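Local structure of RNA-dependent RNA Polymerase (Bombyx mori cytoplasmic polyhedrosis virus, 6TZ0) at residues 850-853 and 857-860. The protein catalyses RNA-templated RNA synthesis, making plus strands during transcription and the complementary minus strands during replication of the double-stranded viral genome. Residues are numbered along the deposited sequence; the frame is centred on the assembly and turned at random.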
ATOM      1  N   PHE A 850      27.952  25.871  26.826  1.00 52.20           N
ATOM      2  CA  PHE A 850      27.518  26.738  27.909  1.00 52.20           C
ATOM      3  C   PHE A 850      28.708  27.080  28.790  1.00 52.20           C
ATOM      4  O   PHE A 850      29.564  26.232  29.042  1.00 52.20           O
ATOM      5  CB  PHE A 850      26.435  26.068  28.752  1.00 52.20           C
ATOM      6  CG  PHE A 850      25.104  25.978  28.074  1.00 52.20           C
ATOM      7  CD1 PHE A 850      24.229  27.050  28.100  1.00 52.20           C
ATOM      8  CD2 PHE A 850      24.731  24.828  27.402  1.00 52.20           C
ATOM      9  CE1 PHE A 850      23.003  26.978  27.481  1.00 52.20           C
ATOM     10  CE2 PHE A 850      23.504  24.747  26.774  1.00 52.20           C
ATOM     11  CZ  PHE A 850      22.639  25.825  26.815  1.00 52.20           C
ATOM     12  N   GLU A 851      28.760  28.322  29.262  1.00 54.96           N
ATOM     13  CA  GLU A 851      29.865  28.735  30.113  1.00 54.96           C
ATOM     14  C   GLU A 851      29.578  28.369  31.562  1.00 54.96           C
ATOM     15  O   GLU A 851      28.462  28.548  32.054  1.00 54.96           O
ATOM     16  CB  GLU A 851      30.118  30.236  29.991  1.00 54.96           C
ATOM     17  CG  GLU A 851      31.387  30.687  30.694  1.00 54.96           C
ATOM     18  CD  GLU A 851      31.635  32.170  30.580  1.00 54.96           C
ATOM     19  OE1 GLU A 851      30.788  32.873  29.999  1.00 54.96           O
ATOM     20  OE2 GLU A 851      32.684  32.635  31.069  1.00 54.96           O
ATOM     21  N   ARG A 852      30.592  27.841  32.239  1.00 54.82           N
ATOM     22  CA  ARG A 852      30.506  27.529  33.654  1.00 54.82           C
ATOM     23  C   ARG A 852      30.842  28.781  34.461  1.00 54.82           C
ATOM     24  O   ARG A 852      31.021  29.870  33.911  1.00 54.82           O
ATOM     25  CB  ARG A 852      31.441  26.373  33.994  1.00 54.82           C
ATOM     26  CG  ARG A 852      31.124  25.076  33.282  1.00 54.82           C
ATOM     27  CD  ARG A 852      32.037  23.967  33.763  1.00 54.82           C
ATOM     28  NE  ARG A 852      31.786  22.701  33.088  1.00 54.82           N
ATOM     29  CZ  ARG A 852      32.459  22.288  32.024  1.00 54.82           C
ATOM     30  NH1 ARG A 852      33.431  23.035  31.530  1.00 54.82           N
ATOM     31  NH2 ARG A 852      32.174  21.122  31.465  1.00 54.82           N
ATOM     32  N   ARG A 853      30.944  28.631  35.770  1.00 58.85           N
ATOM     33  CA  ARG A 853      31.333  29.739  36.629  1.00 58.85           C
ATOM     34  C   ARG A 853      32.816  30.113  36.494  1.00 58.85           C
ATOM     35  O   ARG A 853      33.209  31.231  36.818  1.00 58.85           O
ATOM     36  CB  ARG A 853      31.022  29.425  38.093  1.00 58.85           C
ATOM     37  CG  ARG A 853      29.547  29.467  38.444  1.00 58.85           C
ATOM     38  CD  ARG A 853      29.348  29.639  39.939  1.00 58.85           C
ATOM     39  NE  ARG A 853      27.936  29.702  40.301  1.00 58.85           N
ATOM     40  CZ  ARG A 853      27.193  30.801  40.229  1.00 58.85           C
ATOM     41  NH1 ARG A 853      27.725  31.935  39.798  1.00 58.85           N
ATOM     42  NH2 ARG A 853      25.917  30.765  40.580  1.00 58.85           N
ATOM     43  N   PHE A 857      34.004  26.010  29.319  1.00 52.62           N
ATOM     44  CA  PHE A 857      32.816  25.758  28.527  1.00 52.62           C
ATOM     45  C   PHE A 857      32.518  24.269  28.493  1.00 52.62           C
ATOM     46  O   PHE A 857      33.425  23.437  28.552  1.00 52.62           O
ATOM     47  CB  PHE A 857      32.994  26.291  27.104  1.00 52.62           C
ATOM     48  CG  PHE A 857      32.973  27.781  27.018  1.00 52.62           C
ATOM     49  CD1 PHE A 857      31.779  28.457  26.847  1.00 52.62           C
ATOM     50  CD2 PHE A 857      34.138  28.510  27.158  1.00 52.62           C
ATOM     51  CE1 PHE A 857      31.751  29.828  26.781  1.00 52.62           C
ATOM     52  CE2 PHE A 857      34.116  29.884  27.099  1.00 52.62           C
ATOM     53  CZ  PHE A 857      32.920  30.543  26.909  1.00 52.62           C
ATOM     54  N   THR A 858      31.235  23.940  28.395  1.00 50.35           N
ATOM     55  CA  THR A 858      30.847  22.575  28.098  1.00 50.35           C
ATOM     56  C   THR A 858      31.132  22.263  26.628  1.00 50.35           C
ATOM     57  O   THR A 858      31.554  23.118  25.849  1.00 50.35           O
ATOM     58  CB  THR A 858      29.371  22.348  28.418  1.00 50.35           C
ATOM     59  OG1 THR A 858      28.565  23.174  27.574  1.00 50.35           O
ATOM     60  CG2 THR A 858      29.083  22.690  29.868  1.00 50.35           C
ATOM     61  N   GLU A 859      30.899  21.019  26.247  1.00 48.95           N
ATOM     62  CA  GLU A 859      31.293  20.566  24.923  1.00 48.95           C
ATOM     63  C   GLU A 859      30.224  20.862  23.881  1.00 48.95           C
ATOM     64  O   GLU A 859      29.025  20.728  24.140  1.00 48.95           O
ATOM     65  CB  GLU A 859      31.609  19.074  24.970  1.00 48.95           C
ATOM     66  CG  GLU A 859      32.919  18.801  25.686  1.00 48.95           C
ATOM     67  CD  GLU A 859      33.156  17.340  25.951  1.00 48.95           C
ATOM     68  OE1 GLU A 859      32.202  16.550  25.804  1.00 48.95           O
ATOM     69  OE2 GLU A 859      34.301  16.981  26.295  1.00 48.95           O
ATOM     70  N   ASP A 860      30.673  21.292  22.703  1.00 46.31           N
ATOM     71  CA  ASP A 860      29.803  21.491  21.548  1.00 46.31           C
ATOM     72  C   ASP A 860      29.323  20.122  21.097  1.00 46.31           C
ATOM     73  O   ASP A 860      30.066  19.375  20.459  1.00 46.31           O
ATOM     74  CB  ASP A 860      30.559  22.212  20.436  1.00 46.31           C
ATOM     75  CG  ASP A 860      29.651  22.713  19.325  1.00 46.31           C
ATOM     76  OD1 ASP A 860      28.420  22.521  19.396  1.00 46.31           O
ATOM     77  OD2 ASP A 860      30.185  23.305  18.367  1.00 46.31           O
TER
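Both backbone polar atoms of Phe-850 are satisfied by a single residue, Thr-858. The amide N of Phe-850 donates to Thr-858 OG1 over 2.9 Å, and the bond is fairly straight at 159°. In return, Thr-858 N donates to Phe-850 O at 2.9 Å. Thr-858 chi1 is 64°, which sets OG1 between its own N and carbonyl carbon and brings the hydroxyl to the Phe-850 amide. The threonine hydroxyl thus accepts where a backbone carbonyl would serve in a regular antiparallel ladder. Phe-850 O also takes a CA-H contact from Phe-857 CA at 3.3 Å.

Phe-857 O receives Arg-852 NH1 at 3.0 Å, but the bond is weak, bent to 122°. NH1 has a second acceptor in Thr-856 OG1, within the connecting turn, while the main charge partner of Arg-852 lies elsewhere: NH2 forms a salt bridge with Asp-877 of helix 873-878. The methyl CG2 of Thr-858 sits over one guanidinium face, nearer its border than its centre.

Glu-851 and Phe-857 meet through carbon. Glu-851 CB lies 3.6 Å from Phe-857 CE1, and CG stands over one face of the ring near its rim. The Glu-851 side chain runs out straight, and the glutamate passes over the phenylalanine with its aliphatic part. The same ring has a cation-pi contact with Lys-17. Glu-851 O accepts a hydrogen bond from Tyr-900 OH, and the Phe-850 ring packs edge-to-face on Tyr-900 and Phe-902.

The contact is a turn-back within the long loop that joins strand 827-831 to strand 867-868. Glu-851 and Phe-857 form a single beta bridge across a three-residue connection, as in a short, irregular beta hairpin.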